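PDB 5K04: uncharacterized protein from Candida albicans, which serves as the non-catalytic MDM20 subunit of the N-terminal acetyltransferase B (NatB) complex, probably forming a helical scaffold for the catalytic subunit. Local coordinates for residues A[651-656]-A[705-710]; A[448-453]-A[662-667]; A[611-616]-A[670-675]. One frame throughout, in Å; residues are numbered along the deposited sequence.

Interaction 1: residues A[651-656]-A[705-710]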
ATOM      1  N   ILE A 651      20.546  15.502  26.520  1.00 44.54           N
ATOM      2  CA  ILE A 651      20.335  16.111  25.217  1.00 40.76           C
ATOM      3  C   ILE A 651      19.216  15.442  24.454  1.00 33.95           C
ATOM      4  O   ILE A 651      18.798  15.943  23.411  1.00 33.09           O
ATOM      5  CB  ILE A 651      21.628  16.085  24.380  1.00 43.79           C
ATOM      6  CG1 ILE A 651      22.097  14.648  24.135  1.00 43.48           C
ATOM      7  CG2 ILE A 651      22.727  16.878  25.065  1.00 40.19           C
ATOM      8  CD1 ILE A 651      22.915  14.511  22.874  1.00 46.14           C
ATOM      9  N   LEU A 652      18.744  14.288  24.930  1.00 42.04           N
ATOM     10  CA  LEU A 652      17.531  13.702  24.366  1.00 45.30           C
ATOM     11  C   LEU A 652      16.304  14.547  24.692  1.00 48.30           C
ATOM     12  O   LEU A 652      15.278  14.428  24.014  1.00 26.95           O
ATOM     13  CB  LEU A 652      17.345  12.269  24.878  1.00 38.39           C
ATOM     14  CG  LEU A 652      16.887  12.070  26.333  1.00 42.69           C
ATOM     15  CD1 LEU A 652      15.352  12.121  26.506  1.00 38.71           C
ATOM     16  CD2 LEU A 652      17.439  10.764  26.892  1.00 42.54           C
ATOM     17  N   ILE A 653      16.393  15.397  25.709  1.00 50.85           N
ATOM     18  CA  ILE A 653      15.276  16.237  26.121  1.00 46.75           C
ATOM     19  C   ILE A 653      15.206  17.468  25.227  1.00 46.01           C
ATOM     20  O   ILE A 653      16.152  18.271  25.181  1.00 37.80           O
ATOM     21  CB  ILE A 653      15.395  16.639  27.595  1.00 43.57           C
ATOM     22  CG1 ILE A 653      15.420  15.391  28.476  1.00 36.55           C
ATOM     23  CG2 ILE A 653      14.230  17.541  27.989  1.00 40.17           C
ATOM     24  CD1 ILE A 653      15.599  15.713  29.950  1.00 47.87           C
ATOM     25  N   PRO A 654      14.117  17.643  24.496  1.00 51.23           N
ATOM     26  CA  PRO A 654      13.986  18.832  23.661  1.00 42.55           C
ATOM     27  C   PRO A 654      13.642  20.038  24.514  1.00 42.99           C
ATOM     28  O   PRO A 654      13.005  19.922  25.565  1.00 29.11           O
ATOM     29  CB  PRO A 654      12.846  18.467  22.706  1.00 34.26           C
ATOM     30  CG  PRO A 654      12.022  17.478  23.481  1.00 41.87           C
ATOM     31  CD  PRO A 654      12.960  16.733  24.387  1.00 46.18           C
ATOM     32  N   GLU A 655      14.091  21.216  24.049  1.00 47.94           N
ATOM     33  CA  GLU A 655      13.806  22.451  24.779  1.00 52.08           C
ATOM     34  C   GLU A 655      12.311  22.745  24.837  1.00 51.65           C
ATOM     35  O   GLU A 655      11.855  23.432  25.757  1.00 40.20           O
ATOM     36  CB  GLU A 655      14.562  23.629  24.162  1.00 59.85           C
ATOM     37  CG  GLU A 655      14.174  23.971  22.760  1.00 80.13           C
ATOM     38  CD  GLU A 655      15.017  25.108  22.197  1.00 99.64           C
ATOM     39  OE1 GLU A 655      15.696  25.795  22.997  1.00102.94           O
ATOM     40  OE2 GLU A 655      15.009  25.308  20.958  1.00102.61           O
ATOM     41  N   ASN A 656      11.537  22.247  23.867  1.00 57.49           N
ATOM     42  CA  ASN A 656      10.078  22.228  23.968  1.00 52.23           C
ATOM     43  C   ASN A 656       9.675  20.901  24.601  1.00 44.46           C
ATOM     44  O   ASN A 656       9.558  19.882  23.911  1.00 31.63           O
ATOM     45  CB  ASN A 656       9.427  22.402  22.602  1.00 48.10           C
ATOM     46  CG  ASN A 656       7.936  22.057  22.623  1.00 46.25           C
ATOM     47  OD1 ASN A 656       7.259  22.229  23.639  1.00 36.88           O
ATOM     48  ND2 ASN A 656       7.427  21.564  21.503  1.00 47.07           N
ATOM     49  N   LEU A 705      14.180  15.333  37.025  1.00 55.93           N
ATOM     50  CA  LEU A 705      14.010  16.407  36.050  1.00 56.79           C
ATOM     51  C   LEU A 705      12.564  16.873  35.943  1.00 47.51           C
ATOM     52  O   LEU A 705      12.325  17.939  35.368  1.00 36.23           O
ATOM     53  CB  LEU A 705      14.501  15.964  34.665  1.00 46.27           C
ATOM     54  CG  LEU A 705      15.951  15.453  34.657  1.00 49.71           C
ATOM     55  CD1 LEU A 705      16.403  15.017  33.261  1.00 41.81           C
ATOM     56  CD2 LEU A 705      16.925  16.470  35.260  1.00 41.34           C
ATOM     57  N   LYS A 706      11.608  16.082  36.448  1.00 46.52           N
ATOM     58  CA  LYS A 706      10.205  16.498  36.574  1.00 57.34           C
ATOM     59  C   LYS A 706       9.593  16.855  35.216  1.00 50.78           C
ATOM     60  O   LYS A 706       8.940  17.887  35.053  1.00 45.09           O
ATOM     61  CB  LYS A 706      10.072  17.662  37.563  1.00 59.38           C
ATOM     62  CG  LYS A 706      10.478  17.322  39.004  1.00 65.00           C
ATOM     63  CD  LYS A 706      10.166  18.460  39.969  1.00 74.28           C
ATOM     64  CE  LYS A 706      10.408  18.038  41.409  1.00 82.10           C
ATOM     65  NZ  LYS A 706      10.225  19.165  42.376  1.00 92.80           N
ATOM     66  N   LEU A 707       9.799  15.973  34.234  1.00 44.39           N
ATOM     67  CA  LEU A 707       9.362  16.260  32.871  1.00 48.86           C
ATOM     68  C   LEU A 707       7.842  16.333  32.766  1.00 48.20           C
ATOM     69  O   LEU A 707       7.308  17.104  31.962  1.00 35.25           O
ATOM     70  CB  LEU A 707       9.922  15.196  31.922  1.00 50.23           C
ATOM     71  CG  LEU A 707      11.444  15.108  31.981  1.00 49.44           C
ATOM     72  CD1 LEU A 707      11.979  13.868  31.283  1.00 45.35           C
ATOM     73  CD2 LEU A 707      12.019  16.387  31.383  1.00 50.72           C
ATOM     74  N   VAL A 708       7.137  15.534  33.568  1.00 53.05           N
ATOM     75  CA  VAL A 708       5.679  15.571  33.601  1.00 50.21           C
ATOM     76  C   VAL A 708       5.188  16.898  34.166  1.00 44.90           C
ATOM     77  O   VAL A 708       4.413  17.609  33.521  1.00 40.82           O
ATOM     78  CB  VAL A 708       5.147  14.377  34.417  1.00 48.80           C
ATOM     79  CG1 VAL A 708       3.638  14.456  34.569  1.00 42.76           C
ATOM     80  CG2 VAL A 708       5.548  13.079  33.740  1.00 48.38           C
ATOM     81  N   GLN A 709       5.639  17.247  35.379  1.00 46.65           N
ATOM     82  CA  GLN A 709       5.170  18.454  36.064  1.00 49.16           C
ATOM     83  C   GLN A 709       5.391  19.687  35.205  1.00 46.90           C
ATOM     84  O   GLN A 709       4.494  20.521  35.042  1.00 41.58           O
ATOM     85  CB  GLN A 709       5.890  18.631  37.410  1.00 51.35           C
ATOM     86  CG  GLN A 709       5.581  17.593  38.482  1.00 54.10           C
ATOM     87  CD  GLN A 709       6.317  16.264  38.292  1.00 68.81           C
ATOM     88  OE1 GLN A 709       7.193  16.123  37.436  1.00 58.17           O
ATOM     89  NE2 GLN A 709       5.948  15.280  39.096  1.00 88.95           N
ATOM     90  N   ARG A 710       6.589  19.814  34.646  1.00 50.92           N
ATOM     91  CA  ARG A 710       6.898  20.969  33.816  1.00 53.04           C
ATOM     92  C   ARG A 710       5.995  21.031  32.585  1.00 49.39           C
ATOM     93  O   ARG A 710       5.552  22.112  32.188  1.00 40.98           O
ATOM     94  CB  ARG A 710       8.379  20.916  33.452  1.00 50.17           C
ATOM     95  CG  ARG A 710       9.240  21.017  34.717  1.00 55.97           C
ATOM     96  CD  ARG A 710      10.686  20.606  34.529  1.00 54.95           C
ATOM     97  NE  ARG A 710      11.362  21.426  33.535  1.00 67.55           N
ATOM     98  CZ  ARG A 710      12.498  21.071  32.945  1.00 72.70           C
ATOM     99  NH1 ARG A 710      13.071  19.918  33.265  1.00 71.11           N
ATOM    100  NH2 ARG A 710      13.053  21.862  32.040  1.00 76.22           N
TER
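Ile-653 puts a single methyl group, CD1, against two leucines, Leu-705 just ahead of helix 707-717 and Leu-707 its first residue. Its CG1 branch lies beside the backbone N (chi1 -59°), and a fully extended second torsion then carries CD1 out of the 651-656 loop as the leading atom. That methyl comes within 3.5 Å of Leu-705 CD1, the two side chains meeting at a slant. Leu-707 approaches differently: it points straight back at the isoleucine, tip to tip, with its CD2 3.9 Å from Ile-653 CD1. Both leucines hold CG on the side opposite their carbonyl carbon, and in both the bond from CA to CB points toward the loop. Between them Lys-706, at the N-cap position, has positive phi, as the first residue after the preceding helix to leave helical geometry.

The junction is tied by Arg-710, whose side chain folds back along the first turn. NH1 donates to Leu-705 O at 3.0 Å, with an N-H...O angle of 164°; the oxygen sits at the guanidinium edge, in its plane, which helps fix how that group is rotated. One routine helical bond, Arg-710 N to Lys-706 O at 3.1 Å, closes the same turn. Leu-657, farther along the loop, touches both Leu-707 and Arg-710, while Ile-653 also rests on Leu-662 of helix 661-682. The whole is a loop packed on the start of a helix and the residue just before it, consistent with the helical repeat architecture of a TPR-clan family.

Interaction 2: residues A[448-453]-A[662-667]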
ATOM      1  N   TYR A 448       1.092   6.249  10.922  1.00 33.21           N
ATOM      2  CA  TYR A 448       0.343   7.084  11.857  1.00 37.04           C
ATOM      3  C   TYR A 448       0.493   6.603  13.296  1.00 37.08           C
ATOM      4  O   TYR A 448       0.244   7.378  14.222  1.00 30.41           O
ATOM      5  CB  TYR A 448      -1.154   7.127  11.480  1.00 40.14           C
ATOM      6  CG  TYR A 448      -1.506   8.118  10.389  1.00 38.98           C
ATOM      7  CD1 TYR A 448      -1.655   9.481  10.666  1.00 39.17           C
ATOM      8  CD2 TYR A 448      -1.684   7.693   9.083  1.00 35.01           C
ATOM      9  CE1 TYR A 448      -1.969  10.400   9.663  1.00 37.70           C
ATOM     10  CE2 TYR A 448      -1.987   8.588   8.071  1.00 47.55           C
ATOM     11  CZ  TYR A 448      -2.141   9.946   8.364  1.00 36.92           C
ATOM     12  OH  TYR A 448      -2.444  10.817   7.356  1.00 27.01           O
ATOM     13  N   LEU A 449       0.892   5.347  13.499  1.00 45.84           N
ATOM     14  CA  LEU A 449       1.092   4.776  14.824  1.00 45.27           C
ATOM     15  C   LEU A 449       2.540   4.882  15.299  1.00 38.03           C
ATOM     16  O   LEU A 449       2.881   4.331  16.353  1.00 32.74           O
ATOM     17  CB  LEU A 449       0.646   3.318  14.824  1.00 45.55           C
ATOM     18  CG  LEU A 449      -0.798   3.049  14.372  1.00 44.06           C
ATOM     19  CD1 LEU A 449      -0.994   1.566  14.060  1.00 34.54           C
ATOM     20  CD2 LEU A 449      -1.801   3.511  15.451  1.00 36.73           C
ATOM     21  N   THR A 450       3.382   5.598  14.549  1.00 38.59           N
ATOM     22  CA  THR A 450       4.815   5.684  14.834  1.00 34.90           C
ATOM     23  C   THR A 450       5.104   5.992  16.306  1.00 40.64           C
ATOM     24  O   THR A 450       5.953   5.343  16.928  1.00 26.77           O
ATOM     25  CB  THR A 450       5.432   6.750  13.920  1.00 35.07           C
ATOM     26  OG1 THR A 450       5.305   6.346  12.544  1.00 25.73           O
ATOM     27  CG2 THR A 450       6.904   7.008  14.265  1.00 36.09           C
ATOM     28  N   THR A 451       4.400   6.971  16.884  1.00 43.11           N
ATOM     29  CA  THR A 451       4.684   7.471  18.230  1.00 33.52           C
ATOM     30  C   THR A 451       3.894   6.765  19.323  1.00 38.48           C
ATOM     31  O   THR A 451       4.036   7.122  20.498  1.00 29.72           O
ATOM     32  CB  THR A 451       4.388   8.977  18.313  1.00 37.68           C
ATOM     33  OG1 THR A 451       2.988   9.201  18.090  1.00 23.64           O
ATOM     34  CG2 THR A 451       5.193   9.750  17.268  1.00 37.07           C
ATOM     35  N   THR A 452       3.066   5.783  18.974  1.00 43.35           N
ATOM     36  CA  THR A 452       2.290   5.068  19.976  1.00 44.24           C
ATOM     37  C   THR A 452       3.206   4.428  21.019  1.00 42.12           C
ATOM     38  O   THR A 452       4.331   4.011  20.722  1.00 30.64           O
ATOM     39  CB  THR A 452       1.402   4.014  19.303  1.00 35.69           C
ATOM     40  OG1 THR A 452       2.191   3.202  18.427  1.00 24.72           O
ATOM     41  CG2 THR A 452       0.310   4.711  18.494  1.00 35.60           C
ATOM     42  N   ASN A 453       2.693   4.357  22.264  1.00 46.60           N
ATOM     43  CA  ASN A 453       3.366   3.949  23.492  1.00 47.19           C
ATOM     44  C   ASN A 453       3.550   2.431  23.554  1.00 47.54           C
ATOM     45  O   ASN A 453       2.717   1.670  23.039  1.00 26.87           O
ATOM     46  CB  ASN A 453       2.563   4.420  24.707  1.00 36.30           C
ATOM     47  CG  ASN A 453       1.100   3.982  24.649  1.00 44.07           C
ATOM     48  OD1 ASN A 453       0.399   4.210  23.657  1.00 31.52           O
ATOM     49  ND2 ASN A 453       0.638   3.320  25.720  1.00 51.47           N
ATOM     50  N   LEU A 662      10.462  13.807  23.133  1.00 42.04           N
ATOM     51  CA  LEU A 662      10.881  13.421  24.472  1.00 43.31           C
ATOM     52  C   LEU A 662      10.602  11.944  24.728  1.00 39.48           C
ATOM     53  O   LEU A 662      11.488  11.197  25.155  1.00 27.47           O
ATOM     54  CB  LEU A 662      10.183  14.305  25.506  1.00 44.04           C
ATOM     55  CG  LEU A 662      10.444  13.877  26.944  1.00 45.90           C
ATOM     56  CD1 LEU A 662      11.927  14.028  27.273  1.00 48.15           C
ATOM     57  CD2 LEU A 662       9.606  14.709  27.877  1.00 48.65           C
ATOM     58  N   THR A 663       9.379  11.494  24.445  1.00 44.35           N
ATOM     59  CA  THR A 663       9.065  10.094  24.694  1.00 45.81           C
ATOM     60  C   THR A 663       9.617   9.178  23.607  1.00 42.28           C
ATOM     61  O   THR A 663       9.910   8.008  23.881  1.00 34.86           O
ATOM     62  CB  THR A 663       7.555   9.908  24.862  1.00 41.30           C
ATOM     63  OG1 THR A 663       6.843  10.554  23.801  1.00 27.24           O
ATOM     64  CG2 THR A 663       7.112  10.485  26.204  1.00 44.98           C
ATOM     65  N   GLN A 664       9.807   9.694  22.390  1.00 42.90           N
ATOM     66  CA  GLN A 664      10.490   8.909  21.365  1.00 42.42           C
ATOM     67  C   GLN A 664      11.922   8.565  21.792  1.00 43.26           C
ATOM     68  O   GLN A 664      12.338   7.398  21.750  1.00 24.47           O
ATOM     69  CB  GLN A 664      10.508   9.673  20.043  1.00 36.64           C
ATOM     70  CG  GLN A 664       9.215   9.709  19.281  1.00 53.53           C
ATOM     71  CD  GLN A 664       9.433  10.309  17.895  1.00 71.96           C
ATOM     72  OE1 GLN A 664       9.571  11.530  17.748  1.00 72.67           O
ATOM     73  NE2 GLN A 664       9.502   9.448  16.877  1.00 76.58           N
ATOM     74  N   ASN A 665      12.710   9.590  22.154  1.00 40.17           N
ATOM     75  CA  ASN A 665      14.092   9.362  22.566  1.00 40.35           C
ATOM     76  C   ASN A 665      14.156   8.544  23.852  1.00 39.99           C
ATOM     77  O   ASN A 665      15.011   7.663  23.995  1.00 29.54           O
ATOM     78  CB  ASN A 665      14.814  10.694  22.775  1.00 37.19           C
ATOM     79  CG  ASN A 665      14.935  11.506  21.509  1.00 42.88           C
ATOM     80  OD1 ASN A 665      14.910  10.975  20.388  1.00 24.86           O
ATOM     81  ND2 ASN A 665      15.077  12.817  21.682  1.00 42.38           N
ATOM     82  N   LEU A 666      13.273   8.850  24.810  1.00 35.46           N
ATOM     83  CA  LEU A 666      13.279   8.148  26.084  1.00 41.66           C
ATOM     84  C   LEU A 666      12.943   6.673  25.886  1.00 45.68           C
ATOM     85  O   LEU A 666      13.553   5.799  26.521  1.00 33.39           O
ATOM     86  CB  LEU A 666      12.297   8.833  27.030  1.00 42.65           C
ATOM     87  CG  LEU A 666      12.470   8.732  28.543  1.00 56.64           C
ATOM     88  CD1 LEU A 666      13.921   8.922  28.937  1.00 54.45           C
ATOM     89  CD2 LEU A 666      11.594   9.776  29.210  1.00 56.71           C
ATOM     90  N   THR A 667      11.996   6.384  24.982  1.00 48.98           N
ATOM     91  CA  THR A 667      11.664   5.005  24.639  1.00 42.90           C
ATOM     92  C   THR A 667      12.880   4.296  24.059  1.00 40.72           C
ATOM     93  O   THR A 667      13.135   3.126  24.370  1.00 31.42           O
ATOM     94  CB  THR A 667      10.483   4.977  23.654  1.00 36.20           C
ATOM     95  OG1 THR A 667       9.332   5.603  24.236  1.00 27.02           O
ATOM     96  CG2 THR A 667      10.103   3.575  23.290  1.00 40.76           C
TER
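The carboxamide of Gln-664 is the flat group at this contact, and one of its faces is turned to the methyl of Thr-451. CG2 of Thr-451 stands almost directly above the amide carbon, 4.3 Å from Gln-664 CD. Thr-450 comes in from the same side of the amide plane but beyond its nitrogen corner, so that Thr-450 CG2 lies 4.4 Å from Gln-664 NE2 on a slanting approach, neither over the face nor at the edge. What meets the helix is a type I beta turn, Leu-449 to Thr-452, in the linker between helices 440-445 and 456-485 of an all-helical chain whose sequence family belongs to the TPR clan.

The glutamine reaches the turn by an extended middle (chi2 -171°), after which chi3 of -76° swings the amide across the line of the chain and presents its face. Thr-450 turns CG2 anti to its backbone N and leaves OG1 on another side, where it is hydrogen-bonded to Tyr-447 O. No hydrogen bond links the two segments; the contact is loose van der Waals packing of methyls on an amide, with the backbones nearest at Thr-451 and Gln-664, 6.8 Å between their CA atoms.

Both pieces have further partners. Lys-514 NZ is hydrogen-bonded to the carbonyl oxygens of both Thr-450 and Thr-452. On the helix, Thr-663 OG1 lies within hydrogen-bonding reach of Asn-425 ND2, Asn-423 OD1 and Gly-660 O, and helix 729-747 touches both segments, through Asn-453 and through Thr-663 and Thr-667. The turn itself is closed by its own backbone, Thr-452 N donating to Leu-449 O at 3.0 Å.

Interaction 3: residues A[611-616]-A[670-675]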
ATOM      1  N   ASN A 611      22.398  10.292  16.688  1.00 45.13           N
ATOM      2  CA  ASN A 611      23.779   9.987  16.306  1.00 47.70           C
ATOM      3  C   ASN A 611      24.553   9.380  17.477  1.00 45.27           C
ATOM      4  O   ASN A 611      25.332   8.441  17.292  1.00 27.73           O
ATOM      5  CB  ASN A 611      24.479  11.243  15.769  1.00 39.04           C
ATOM      6  CG  ASN A 611      24.308  11.406  14.240  1.00 47.83           C
ATOM      7  OD1 ASN A 611      24.220  10.419  13.497  1.00 34.49           O
ATOM      8  ND2 ASN A 611      24.252  12.646  13.780  1.00 49.66           N
ATOM      9  N   LEU A 612      24.329   9.886  18.699  1.00 42.66           N
ATOM     10  CA  LEU A 612      24.978   9.308  19.871  1.00 40.64           C
ATOM     11  C   LEU A 612      24.433   7.914  20.178  1.00 40.22           C
ATOM     12  O   LEU A 612      25.199   6.988  20.461  1.00 28.34           O
ATOM     13  CB  LEU A 612      24.789  10.233  21.068  1.00 44.35           C
ATOM     14  CG  LEU A 612      25.185   9.724  22.456  1.00 47.18           C
ATOM     15  CD1 LEU A 612      26.691   9.608  22.567  1.00 44.71           C
ATOM     16  CD2 LEU A 612      24.638  10.668  23.528  1.00 44.42           C
ATOM     17  N   LEU A 613      23.110   7.752  20.118  1.00 44.01           N
ATOM     18  CA  LEU A 613      22.478   6.467  20.404  1.00 42.52           C
ATOM     19  C   LEU A 613      23.093   5.342  19.577  1.00 42.16           C
ATOM     20  O   LEU A 613      23.420   4.270  20.105  1.00 28.82           O
ATOM     21  CB  LEU A 613      20.969   6.563  20.133  1.00 38.78           C
ATOM     22  CG  LEU A 613      20.135   5.301  20.459  1.00 45.53           C
ATOM     23  CD1 LEU A 613      20.167   4.979  21.957  1.00 36.76           C
ATOM     24  CD2 LEU A 613      18.688   5.408  19.957  1.00 39.26           C
ATOM     25  N   TYR A 614      23.244   5.566  18.267  1.00 37.39           N
ATOM     26  CA  TYR A 614      23.668   4.484  17.391  1.00 38.92           C
ATOM     27  C   TYR A 614      25.170   4.276  17.433  1.00 39.68           C
ATOM     28  O   TYR A 614      25.639   3.166  17.169  1.00 27.91           O
ATOM     29  CB  TYR A 614      23.147   4.732  15.972  1.00 38.77           C
ATOM     30  CG  TYR A 614      21.649   4.540  15.959  1.00 41.30           C
ATOM     31  CD1 TYR A 614      21.093   3.280  16.220  1.00 34.42           C
ATOM     32  CD2 TYR A 614      20.781   5.614  15.759  1.00 37.64           C
ATOM     33  CE1 TYR A 614      19.711   3.095  16.270  1.00 37.46           C
ATOM     34  CE2 TYR A 614      19.394   5.434  15.800  1.00 38.62           C
ATOM     35  CZ  TYR A 614      18.863   4.174  16.053  1.00 40.17           C
ATOM     36  OH  TYR A 614      17.492   4.010  16.088  1.00 25.25           O
ATOM     37  N   LYS A 615      25.926   5.319  17.787  1.00 47.01           N
ATOM     38  CA  LYS A 615      27.322   5.118  18.146  1.00 46.55           C
ATOM     39  C   LYS A 615      27.439   4.288  19.428  1.00 43.67           C
ATOM     40  O   LYS A 615      28.225   3.335  19.489  1.00 31.83           O
ATOM     41  CB  LYS A 615      28.015   6.472  18.288  1.00 43.92           C
ATOM     42  CG  LYS A 615      29.505   6.376  18.595  1.00 53.71           C
ATOM     43  CD  LYS A 615      30.180   7.751  18.480  1.00 58.15           C
ATOM     44  CE  LYS A 615      31.633   7.728  18.947  1.00 57.00           C
ATOM     45  NZ  LYS A 615      32.530   6.926  18.079  1.00 68.18           N
ATOM     46  N   LEU A 616      26.648   4.626  20.455  1.00 40.56           N
ATOM     47  CA  LEU A 616      26.587   3.794  21.653  1.00 41.88           C
ATOM     48  C   LEU A 616      26.261   2.350  21.293  1.00 38.98           C
ATOM     49  O   LEU A 616      26.964   1.425  21.711  1.00 30.06           O
ATOM     50  CB  LEU A 616      25.555   4.354  22.638  1.00 45.02           C
ATOM     51  CG  LEU A 616      25.865   5.717  23.298  1.00 46.10           C
ATOM     52  CD1 LEU A 616      24.802   6.106  24.323  1.00 42.58           C
ATOM     53  CD2 LEU A 616      27.256   5.749  23.928  1.00 41.74           C
ATOM     54  N   VAL A 670      15.314   3.585  26.864  1.00 45.19           N
ATOM     55  CA  VAL A 670      14.888   2.449  27.690  1.00 45.18           C
ATOM     56  C   VAL A 670      15.241   1.142  26.998  1.00 44.02           C
ATOM     57  O   VAL A 670      15.761   0.209  27.624  1.00 31.05           O
ATOM     58  CB  VAL A 670      13.375   2.521  27.997  1.00 43.12           C
ATOM     59  CG1 VAL A 670      12.896   1.224  28.621  1.00 46.88           C
ATOM     60  CG2 VAL A 670      13.053   3.646  28.937  1.00 37.71           C
ATOM     61  N   GLU A 671      14.958   1.066  25.687  1.00 46.19           N
ATOM     62  CA  GLU A 671      15.252  -0.130  24.908  1.00 42.19           C
ATOM     63  C   GLU A 671      16.749  -0.409  24.895  1.00 41.29           C
ATOM     64  O   GLU A 671      17.184  -1.560  25.045  1.00 28.32           O
ATOM     65  CB  GLU A 671      14.705   0.042  23.488  1.00 38.08           C
ATOM     66  CG  GLU A 671      15.077  -1.043  22.486  1.00 39.39           C
ATOM     67  CD  GLU A 671      14.604  -0.721  21.054  1.00 38.70           C
ATOM     68  OE1 GLU A 671      14.711   0.447  20.626  1.00 26.57           O
ATOM     69  OE2 GLU A 671      14.131  -1.650  20.359  1.00 31.46           O
ATOM     70  N   PHE A 672      17.553   0.647  24.737  1.00 43.67           N
ATOM     71  CA  PHE A 672      19.003   0.492  24.733  1.00 36.00           C
ATOM     72  C   PHE A 672      19.502  -0.081  26.058  1.00 39.52           C
ATOM     73  O   PHE A 672      20.419  -0.909  26.080  1.00 31.85           O
ATOM     74  CB  PHE A 672      19.666   1.835  24.432  1.00 29.48           C
ATOM     75  CG  PHE A 672      21.159   1.840  24.652  1.00 41.64           C
ATOM     76  CD1 PHE A 672      21.700   2.149  25.905  1.00 46.65           C
ATOM     77  CD2 PHE A 672      22.026   1.545  23.609  1.00 36.82           C
ATOM     78  CE1 PHE A 672      23.070   2.159  26.107  1.00 43.25           C
ATOM     79  CE2 PHE A 672      23.404   1.549  23.806  1.00 37.01           C
ATOM     80  CZ  PHE A 672      23.924   1.854  25.058  1.00 38.65           C
ATOM     81  N   ILE A 673      18.915   0.351  27.175  1.00 51.65           N
ATOM     82  CA  ILE A 673      19.348  -0.153  28.477  1.00 49.31           C
ATOM     83  C   ILE A 673      18.916  -1.600  28.658  1.00 41.97           C
ATOM     84  O   ILE A 673      19.648  -2.409  29.238  1.00 34.48           O
ATOM     85  CB  ILE A 673      18.804   0.748  29.595  1.00 47.81           C
ATOM     86  CG1 ILE A 673      19.409   2.138  29.472  1.00 49.60           C
ATOM     87  CG2 ILE A 673      19.123   0.159  30.963  1.00 55.02           C
ATOM     88  CD1 ILE A 673      18.684   3.149  30.291  1.00 58.85           C
ATOM     89  N   LYS A 674      17.723  -1.949  28.165  1.00 43.37           N
ATOM     90  CA  LYS A 674      17.306  -3.347  28.204  1.00 45.87           C
ATOM     91  C   LYS A 674      18.291  -4.227  27.439  1.00 43.90           C
ATOM     92  O   LYS A 674      18.612  -5.337  27.874  1.00 43.68           O
ATOM     93  CB  LYS A 674      15.895  -3.502  27.626  1.00 44.45           C
ATOM     94  CG  LYS A 674      14.784  -2.777  28.373  1.00 50.32           C
ATOM     95  CD  LYS A 674      14.593  -3.315  29.770  1.00 54.45           C
ATOM     96  CE  LYS A 674      13.395  -2.662  30.433  1.00 58.66           C
ATOM     97  NZ  LYS A 674      13.173  -3.205  31.808  1.00 68.89           N
ATOM     98  N   ILE A 675      18.776  -3.739  26.293  1.00 47.34           N
ATOM     99  CA  ILE A 675      19.725  -4.496  25.483  1.00 50.23           C
ATOM    100  C   ILE A 675      21.090  -4.568  26.172  1.00 47.50           C
ATOM    101  O   ILE A 675      21.765  -5.608  26.142  1.00 37.37           O
ATOM    102  CB  ILE A 675      19.797  -3.868  24.077  1.00 50.17           C
ATOM    103  CG1 ILE A 675      18.459  -4.071  23.356  1.00 47.45           C
ATOM    104  CG2 ILE A 675      20.947  -4.432  23.238  1.00 38.93           C
ATOM    105  CD1 ILE A 675      18.350  -3.294  22.058  1.00 43.65           C
TER
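Leu-613 is the first residue of 611-616 to meet 670-675. Its CG stands anti to the backbone N (chi1 -177°), and chi2 of 64° then sets CD1 4.0 Å from Phe-672 CB; the two side chains run alongside each other, pointing opposite ways, so the branch lies against the root of the aromatic side chain. The other methyl, Leu-613 CD2, sits 4.1 Å above the plane of the Tyr-614 ring, toward its rim. Tyr-614 makes no contact with 670-675; its ring touches helix 571-584 and meets the ring of Phe-606.

This is buried helix-against-helix packing, consistent with an alpha-helical repeat scaffold, helix 608-625 lying next to helix 661-682. Lys-615, on the exposed side, makes a cation-pi contact with Tyr-639.

Leu-616, one turn on from Leu-613, touches with its stem: CB lies 3.7 Å from Phe-672 CE2 and 3.8 Å from Phe-672 CZ, approaching the ring obliquely. Phe-672 therefore meets Leu-613 at its base and Leu-616 at its far end, and its ring also packs edge-to-face with Tyr-617. Next to it, the buried carboxylate of Glu-671 is satisfied by a salt bridge to Lys-577 and by hydrogen bonds from Tyr-581 and Gln-517.

Two of the contacts are purely apolar, and interaction 2 sets methyls on an amide; none has a hydrogen bond across its segments. They also differ in depth. Interaction 3 is fully buried and joins two helices; interactions 1 and 2 are partly buried and each sets a loop or turn against a helix. Helix 661-682 serves both 2 and 3, whose centres lie about 15 Å apart. Interaction 1 meets that helix too: Leu-652 O lies 2.8 Å from Asn-665 ND2, a probable hydrogen bond, and Leu-662 packs against the same loop. Between 1 and 3 there is a light touch, Ile-651 on Leu-612.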